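Local coordinates for protein carbonic anhydrase (Porphyridium purpureum, PDB 1DDZ) that probably catalyses the reversible hydration of carbon dioxide to hydrogencarbonate and a proton, as a zinc-dependent beta-class carbonic anhydrase, at residues V9-D12 with L13-K16; H358-M361 with S362-S365; H415-A418 with E419-I423; L147-N150 with W151-I155. One frame throughout, in Å; residues are numbered along the deposited sequence.

Along the chain the order is interaction 1, interaction 4, interaction 2 and interaction 3, each a local contact between neighbouring turns at or near the start of a helix. Interactions 2 and 4 belong to different carbonic anhydrase halves of the chain, yet their centres are about 12 Å apart and they touch: Ser365 and Ser362 of helix 361-373 pack against Leu147, Ile148 and Trp151 of helix 147-161, so the two homologous halves meet here. The side chains of Leu152 and Ser365 lie about 9 and 12 Å from a bound zinc ion. Interaction 1, on helix 12-25, and interaction 3, on helix 417-420, lie farther out, their centres about 22 Å apart. Interactions 1, 2 and 4 touch the second subunit.

Interaction 1: residues V9-D12 with L13-K16; sequences VMSD and LEKK
Ser11 and Glu14 hold each other across the first turn of helix 12-25. The backbone N of Ser11 donates to Glu14 OE2 at 2.9 Å, a nearly straight bond that reaches the oxygen from above the carboxylate plane, while Glu14 N returns a weak bond of 3.3 Å to Ser11 OG. With chi1 at 63°, OG stands between the backbone N and the carbonyl carbon of its own residue, which turns it toward Glu14 N. This reciprocal pair is a capping box with Ser11 as N-cap: serine suits the place because its short hydroxyl can accept from the helix backbone, and glutamate because its longer chain folds back to the preceding N-H. The firmer partner of Ser11 OG is Asp486, near the end of the chain. On this tight side Lys15 N bonds to Ser11 O at 3.0 Å, and the buried Leu13 packs on His443 and Cys446 of helix 426-447. An alanine in place of Glu14 would probably leave Ser11 N without its carboxylate acceptor and Arg410 of the second subunit, which forms a salt bridge with OE1, without its opposite charge. The other side is looser and more exposed. There the extended chain of Lys15 crosses that of Met10 at a slant, Met10 CE coming within 4.0 Å of Lys15 CG. Asp12 OD1 and Lys15 NZ stand 4.2 Å apart, beyond a salt bridge, and one water spans the gap, donating to Asp12 OD1 and Met10 O and accepting from Lys15 NZ at 3.1 Å.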
# COMPACT_ATOMS: atom_id res chain seq x y z
N VAL A 9 -5.02 0.05 -32.22
CA VAL A 9 -4.84 -1.30 -31.60
C VAL A 9 -5.27 -1.27 -30.11
O VAL A 9 -4.46 -1.42 -29.20
CB VAL A 9 -3.36 -1.78 -31.78
CG1 VAL A 9 -2.37 -0.79 -31.16
CG2 VAL A 9 -3.18 -3.21 -31.23
N MET A 10 -6.56 -1.06 -29.90
CA MET A 10 -7.11 -0.99 -28.55
C MET A 10 -7.66 -2.36 -28.25
O MET A 10 -7.99 -3.09 -29.18
CB MET A 10 -8.24 0.03 -28.51
CG MET A 10 -7.83 1.43 -28.88
SD MET A 10 -9.23 2.53 -28.78
CE MET A 10 -10.16 2.04 -30.23
N SER A 11 -7.75 -2.71 -26.98
CA SER A 11 -8.32 -4.01 -26.63
C SER A 11 -9.82 -3.82 -26.63
O SER A 11 -10.31 -2.69 -26.65
CB SER A 11 -7.88 -4.44 -25.23
OG SER A 11 -8.36 -3.54 -24.24
N ASP A 12 -10.54 -4.93 -26.54
CA ASP A 12 -11.98 -4.89 -26.48
C ASP A 12 -12.47 -4.11 -25.28
O ASP A 12 -13.47 -3.40 -25.38
CB ASP A 12 -12.53 -6.30 -26.44
CG ASP A 12 -12.26 -7.06 -27.72
OD1 ASP A 12 -11.86 -6.43 -28.73
OD2 ASP A 12 -12.44 -8.30 -27.71
N LEU A 13 -11.77 -4.22 -24.15
CA LEU A 13 -12.16 -3.48 -22.96
C LEU A 13 -12.09 -1.99 -23.27
O LEU A 13 -13.02 -1.25 -22.99
CB LEU A 13 -11.23 -3.77 -21.79
CG LEU A 13 -11.85 -4.03 -20.41
CD1 LEU A 13 -10.86 -3.59 -19.36
CD2 LEU A 13 -13.15 -3.32 -20.23
N GLU A 14 -10.98 -1.57 -23.85
CA GLU A 14 -10.76 -0.17 -24.24
C GLU A 14 -11.87 0.35 -25.15
O GLU A 14 -12.41 1.44 -24.92
CB GLU A 14 -9.38 -0.01 -24.90
CG GLU A 14 -8.27 0.44 -23.92
CD GLU A 14 -6.88 -0.15 -24.20
OE1 GLU A 14 -6.04 -0.11 -23.26
OE2 GLU A 14 -6.61 -0.64 -25.32
N LYS A 15 -12.24 -0.44 -26.15
CA LYS A 15 -13.29 -0.03 -27.08
C LYS A 15 -14.58 0.11 -26.32
O LYS A 15 -15.29 1.11 -26.45
CB LYS A 15 -13.46 -1.08 -28.18
CG LYS A 15 -12.27 -1.20 -29.10
CD LYS A 15 -12.56 -2.26 -30.13
CE LYS A 15 -11.38 -2.48 -31.06
NZ LYS A 15 -11.67 -3.68 -31.91
N LYS A 16 -14.89 -0.89 -25.52
CA LYS A 16 -16.09 -0.88 -24.70
C LYS A 16 -16.19 0.41 -23.88
O LYS A 16 -17.24 1.04 -23.83
CB LYS A 16 -16.10 -2.08 -23.77
CG LYS A 16 -17.29 -2.11 -22.84
CD LYS A 16 -18.56 -2.17 -23.65
CE LYS A 16 -19.80 -2.13 -22.78
NZ LYS A 16 -21.02 -2.56 -23.53
O HOH W 1 -9.69 -5.12 -29.99

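Interaction 2: residues H358-M361 with S362-S365; sequences HSDM and SFLS
Met361 O is gripped twice by Ser365, through the hydroxyl OG at 2.8 Å and through the backbone N at 2.9 Å. The two donors come in from opposite faces of the carbonyl plane, each tilted out of it. Ser365 OG lies anti to its own carbonyl carbon (chi1 -62°), which swings the hydroxyl back toward the preceding turn; serine fits this buried place because its hydroxyl finds an acceptor within its own helix. Just before Met361, Asp360 is the N-cap of helix 361-373. Its OD2 accepts from Phe363 N at 3.0 Å, a bent bond (143° at the hydrogen) arriving from well above the carboxylate plane, and the carboxylate lies nearly coplanar with the Phe363 ring (6°). Aspartate is short enough to turn back on the first turn, and its negative charge would be favoured by the positive end of the helix dipole. The other oxygen, OD1, accepts a hydrogen bond from a water that in turn accepts from Ser362 N at 2.9 Å, so the carboxylate serves two helix amides. Leu364 lies along the backbone carbonyls, its CG 3.2 Å from Asp360 O and CD1 near His358 O. This helix start lies against helix 147-161; Phe363 packs on Val445 of helix 426-447 and His349 of strand 346-351, and His358 bonds to Asp411 of the second subunit.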
# COMPACT_ATOMS: atom_id res chain seq x y z
N HIS A 358 -5.46 0.74 -9.51
CA HIS A 358 -4.89 -0.49 -10.08
C HIS A 358 -4.13 -1.35 -9.09
O HIS A 358 -4.33 -2.56 -9.02
CB HIS A 358 -3.93 -0.19 -11.24
CG HIS A 358 -4.58 0.42 -12.44
ND1 HIS A 358 -5.62 -0.19 -13.09
CD2 HIS A 358 -4.31 1.55 -13.12
CE1 HIS A 358 -5.97 0.54 -14.14
NE2 HIS A 358 -5.19 1.60 -14.18
N SER A 359 -3.22 -0.70 -8.36
CA SER A 359 -2.37 -1.38 -7.40
C SER A 359 -2.76 -1.26 -5.93
O SER A 359 -1.95 -1.55 -5.08
CB SER A 359 -0.97 -0.87 -7.59
OG SER A 359 -1.01 0.52 -7.79
N ASP A 360 -4.00 -0.90 -5.64
CA ASP A 360 -4.45 -0.75 -4.26
C ASP A 360 -4.78 -2.09 -3.60
O ASP A 360 -5.80 -2.68 -3.92
CB ASP A 360 -5.67 0.15 -4.22
CG ASP A 360 -6.09 0.47 -2.81
OD1 ASP A 360 -5.25 0.95 -2.05
OD2 ASP A 360 -7.27 0.27 -2.47
N MET A 361 -3.97 -2.55 -2.64
CA MET A 361 -4.17 -3.84 -1.96
C MET A 361 -5.47 -3.93 -1.18
O MET A 361 -6.09 -5.00 -1.16
CB MET A 361 -2.98 -4.20 -1.07
CG MET A 361 -1.74 -4.62 -1.83
SD MET A 361 -1.96 -6.19 -2.70
CE MET A 361 -1.97 -7.35 -1.30
N SER A 362 -5.89 -2.85 -0.53
CA SER A 362 -7.16 -2.90 0.19
C SER A 362 -8.30 -3.21 -0.79
O SER A 362 -9.18 -4.03 -0.52
CB SER A 362 -7.43 -1.59 0.93
OG SER A 362 -8.71 -1.63 1.56
N PHE A 363 -8.29 -2.53 -1.94
CA PHE A 363 -9.28 -2.75 -3.00
C PHE A 363 -9.13 -4.16 -3.62
O PHE A 363 -10.11 -4.92 -3.70
CB PHE A 363 -9.14 -1.61 -4.06
CG PHE A 363 -9.60 -1.99 -5.45
CD1 PHE A 363 -8.70 -1.95 -6.51
CD2 PHE A 363 -10.91 -2.37 -5.70
CE1 PHE A 363 -9.09 -2.31 -7.80
CE2 PHE A 363 -11.31 -2.73 -6.99
CZ PHE A 363 -10.39 -2.70 -8.04
N LEU A 364 -7.91 -4.52 -4.02
CA LEU A 364 -7.66 -5.83 -4.62
C LEU A 364 -8.03 -7.03 -3.75
O LEU A 364 -8.59 -8.02 -4.23
CB LEU A 364 -6.21 -5.93 -5.06
CG LEU A 364 -5.80 -4.95 -6.16
CD1 LEU A 364 -4.29 -4.96 -6.35
CD2 LEU A 364 -6.53 -5.31 -7.45
N SER A 365 -7.76 -6.93 -2.45
CA SER A 365 -8.07 -8.00 -1.50
C SER A 365 -9.57 -8.22 -1.38
O SER A 365 -10.03 -9.36 -1.37
CB SER A 365 -7.42 -7.72 -0.14
OG SER A 365 -6.00 -7.67 -0.27
O HOH W 2 -4.76 -0.29 0.10

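Interaction 3: residues H415-A418 with E419-I423; sequences HNQA and ELSRI
Leu420 and Ser421 are bonded to the carbonyls of the turn before them. The first kind of interaction is backbone bonding: Leu420 N donates to Asn416 O at 2.9 Å, and Ser421 N to Gln417 O at 2.8 Å. A hydroxyl adds to the second of these, as Ser421 OG also donates to Gln417 O from the opposite face, 37° above the carbonyl plane; its 2.5 Å is very short, and the exact length is doubtful. A serine suits this exposed position because its hydroxyl can turn back to the helix backbone. Van der Waals packing follows: Leu420 CG rests 3.3 Å from Asn416 O, and the side chain of Gln417, bent at chi2 (-72°), crosses that of Leu420 at about a right angle, with OE1 3.7 Å from Leu420 CB. The charged interaction is a salt bridge, in which Arg422 NH1 meets the syn lone pair of Glu419 OE2 at 2.8 Å, roughly in the guanidinium plane. Glu419 OE1 pairs with Arg432 of helix 426-447, so the carboxylate is shared by two arginines, one on each oxygen. The whole is a single short helical turn, helix 417-420, leading through a type I beta turn from Leu420 to Ile423 toward helix 426-447.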
# COMPACT_ATOMS: atom_id res chain seq x y z
N HIS A 415 -7.56 14.17 -17.85
CA HIS A 415 -7.76 13.39 -19.07
C HIS A 415 -9.15 13.51 -19.66
O HIS A 415 -9.47 12.80 -20.59
CB HIS A 415 -7.48 11.89 -18.82
CG HIS A 415 -6.04 11.57 -18.52
ND1 HIS A 415 -5.65 10.89 -17.39
CD2 HIS A 415 -4.90 11.91 -19.17
CE1 HIS A 415 -4.33 10.83 -17.35
NE2 HIS A 415 -3.85 11.44 -18.41
N ASN A 416 -9.99 14.36 -19.08
CA ASN A 416 -11.35 14.49 -19.57
C ASN A 416 -11.78 15.93 -19.70
O ASN A 416 -12.96 16.24 -19.52
CB ASN A 416 -12.30 13.77 -18.61
CG ASN A 416 -12.16 12.28 -18.69
OD1 ASN A 416 -12.88 11.62 -19.41
ND2 ASN A 416 -11.23 11.73 -17.94
N GLN A 417 -10.82 16.80 -19.96
CA GLN A 417 -11.07 18.22 -20.12
C GLN A 417 -11.97 18.50 -21.33
O GLN A 417 -12.70 19.49 -21.35
CB GLN A 417 -9.76 18.99 -20.24
CG GLN A 417 -9.01 19.15 -18.93
CD GLN A 417 -9.67 20.13 -18.00
OE1 GLN A 417 -10.89 20.15 -17.88
NE2 GLN A 417 -8.86 20.97 -17.33
N ALA A 418 -11.95 17.62 -22.31
CA ALA A 418 -12.78 17.79 -23.49
C ALA A 418 -14.23 17.95 -23.05
O ALA A 418 -14.89 18.93 -23.41
CB ALA A 418 -12.64 16.60 -24.42
N GLU A 419 -14.68 17.01 -22.22
CA GLU A 419 -16.03 17.04 -21.69
C GLU A 419 -16.18 18.03 -20.55
O GLU A 419 -17.15 18.78 -20.51
CB GLU A 419 -16.45 15.66 -21.21
CG GLU A 419 -17.73 15.67 -20.34
CD GLU A 419 -18.96 16.23 -21.07
OE1 GLU A 419 -19.88 16.75 -20.39
OE2 GLU A 419 -19.04 16.16 -22.31
N LEU A 420 -15.23 18.05 -19.63
CA LEU A 420 -15.33 18.96 -18.49
C LEU A 420 -15.36 20.45 -18.86
O LEU A 420 -16.09 21.22 -18.25
CB LEU A 420 -14.26 18.64 -17.43
CG LEU A 420 -14.37 17.28 -16.74
CD1 LEU A 420 -13.19 17.09 -15.79
CD2 LEU A 420 -15.71 17.17 -15.98
N SER A 421 -14.64 20.83 -19.91
CA SER A 421 -14.59 22.22 -20.40
C SER A 421 -15.94 22.80 -20.79
O SER A 421 -16.16 23.99 -20.70
CB SER A 421 -13.67 22.30 -21.61
OG SER A 421 -12.35 21.97 -21.22
N ARG A 422 -16.83 21.93 -21.24
CA ARG A 422 -18.17 22.33 -21.65
C ARG A 422 -18.98 22.82 -20.47
O ARG A 422 -19.96 23.53 -20.65
CB ARG A 422 -18.89 21.14 -22.28
CG ARG A 422 -18.15 20.49 -23.45
CD ARG A 422 -18.87 19.23 -23.88
NE ARG A 422 -20.24 19.52 -24.25
CZ ARG A 422 -21.25 18.66 -24.23
NH1 ARG A 422 -21.07 17.40 -23.84
NH2 ARG A 422 -22.46 19.07 -24.59
N ILE A 423 -18.58 22.44 -19.27
CA ILE A 423 -19.32 22.79 -18.06
C ILE A 423 -18.54 23.79 -17.26
O ILE A 423 -17.40 23.56 -16.92
CB ILE A 423 -19.57 21.56 -17.19
CG1 ILE A 423 -19.91 20.37 -18.09
CG2 ILE A 423 -20.66 21.86 -16.14
CD1 ILE A 423 -20.06 19.07 -17.37

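Interaction 4: residues L147-N150 with W151-I155; sequences LIDN and WLRHI
Arg153 folds back over Asp149, one turn earlier in helix 147-161. Its CB lies 3.6 Å from Asn150 O, and CG, anti to its own carbonyl carbon (chi1 -77°), comes to 3.4 Å from Asp149 O. Bends at chi2 and chi3 then keep CD (3.8 Å) and NE (3.1 Å) beside Asp149 O. At the tip, NH2 forms a salt bridge with Asp149 OD1 at 3.3 Å, the carboxylate and guanidinium planes 46° apart, while Asp149 CB sits over one guanidinium face. A water in the guanidinium plane accepts from NH2 and lies by Asp149 OD2, whose firm partner is Leu145 N. Arginine suits the site because its long, flat end can reach a carboxylate and a water together; a leucine here would probably leave Asp149 OD1 without its opposite charge and take from the water the donor NH2. On the apolar side, Ile148 CG1 meets Leu152 CG at 4.1 Å, the two branched chains crossing at a slant one turn apart. Leu152 then packs on Ala138 and Ile155 on Ala139 of helix 134-141, Trp151 bonds through NE1 to Ile98 O, and His154 bonds to Ser105 of the second subunit.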
# COMPACT_ATOMS: atom_id res chain seq x y z
N LEU A 147 -3.14 -13.52 -3.78
CA LEU A 147 -3.10 -12.09 -3.45
C LEU A 147 -3.55 -11.77 -2.02
O LEU A 147 -2.81 -11.15 -1.26
CB LEU A 147 -3.98 -11.31 -4.44
CG LEU A 147 -4.24 -9.78 -4.51
CD1 LEU A 147 -4.79 -9.18 -3.23
CD2 LEU A 147 -3.01 -9.06 -4.92
N ILE A 148 -4.78 -12.14 -1.69
CA ILE A 148 -5.33 -11.85 -0.39
C ILE A 148 -4.57 -12.44 0.82
O ILE A 148 -4.70 -11.91 1.93
CB ILE A 148 -6.81 -12.24 -0.31
CG1 ILE A 148 -7.43 -11.62 0.94
CG2 ILE A 148 -6.96 -13.76 -0.34
CD1 ILE A 148 -8.90 -11.73 0.97
N ASP A 149 -3.78 -13.49 0.62
CA ASP A 149 -3.05 -14.07 1.75
C ASP A 149 -2.01 -13.08 2.28
O ASP A 149 -1.67 -13.10 3.47
CB ASP A 149 -2.37 -15.37 1.34
CG ASP A 149 -3.06 -16.58 1.90
OD1 ASP A 149 -3.93 -16.42 2.78
OD2 ASP A 149 -2.73 -17.69 1.46
N ASN A 150 -1.56 -12.17 1.41
CA ASN A 150 -0.58 -11.15 1.80
C ASN A 150 -1.25 -10.12 2.72
O ASN A 150 -0.65 -9.57 3.64
CB ASN A 150 0.02 -10.49 0.56
CG ASN A 150 0.73 -11.49 -0.34
OD1 ASN A 150 1.77 -12.05 0.01
ND2 ASN A 150 0.16 -11.73 -1.52
N TRP A 151 -2.54 -9.88 2.49
CA TRP A 151 -3.31 -8.97 3.32
C TRP A 151 -3.48 -9.69 4.67
O TRP A 151 -3.22 -9.12 5.73
CB TRP A 151 -4.69 -8.72 2.69
CG TRP A 151 -5.54 -7.74 3.44
CD1 TRP A 151 -6.56 -8.02 4.31
CD2 TRP A 151 -5.46 -6.30 3.38
NE1 TRP A 151 -7.11 -6.86 4.79
CE2 TRP A 151 -6.46 -5.79 4.23
CE3 TRP A 151 -4.63 -5.41 2.68
CZ2 TRP A 151 -6.66 -4.42 4.41
CZ3 TRP A 151 -4.84 -4.04 2.85
CH2 TRP A 151 -5.84 -3.56 3.71
N LEU A 152 -3.90 -10.95 4.60
CA LEU A 152 -4.14 -11.78 5.78
C LEU A 152 -2.93 -12.08 6.66
O LEU A 152 -3.11 -12.53 7.79
CB LEU A 152 -4.86 -13.07 5.40
CG LEU A 152 -6.21 -12.82 4.71
CD1 LEU A 152 -6.84 -14.13 4.36
CD2 LEU A 152 -7.12 -12.03 5.62
N ARG A 153 -1.71 -11.83 6.17
CA ARG A 153 -0.51 -12.04 6.96
C ARG A 153 -0.54 -11.13 8.18
O ARG A 153 0.07 -11.44 9.18
CB ARG A 153 0.77 -11.72 6.18
CG ARG A 153 1.22 -12.76 5.18
CD ARG A 153 1.16 -14.17 5.74
NE ARG A 153 -0.17 -14.76 5.57
CZ ARG A 153 -0.41 -16.03 5.28
NH1 ARG A 153 0.60 -16.88 5.11
NH2 ARG A 153 -1.66 -16.46 5.16
N HIS A 154 -1.26 -10.00 8.11
CA HIS A 154 -1.33 -9.08 9.23
C HIS A 154 -2.12 -9.67 10.38
O HIS A 154 -1.79 -9.45 11.54
CB HIS A 154 -1.92 -7.73 8.81
CG HIS A 154 -1.02 -6.96 7.91
ND1 HIS A 154 0.07 -6.25 8.38
CD2 HIS A 154 -1.01 -6.80 6.57
CE1 HIS A 154 0.71 -5.71 7.36
NE2 HIS A 154 0.07 -6.03 6.26
N ILE A 155 -3.14 -10.45 10.06
CA ILE A 155 -3.94 -11.11 11.08
C ILE A 155 -3.07 -12.20 11.74
O ILE A 155 -3.20 -12.48 12.93
CB ILE A 155 -5.17 -11.74 10.46
CG1 ILE A 155 -6.07 -10.64 9.90
CG2 ILE A 155 -5.92 -12.59 11.48
CD1 ILE A 155 -7.33 -11.15 9.24
O HOH W 3 -2.16 -19.05 3.96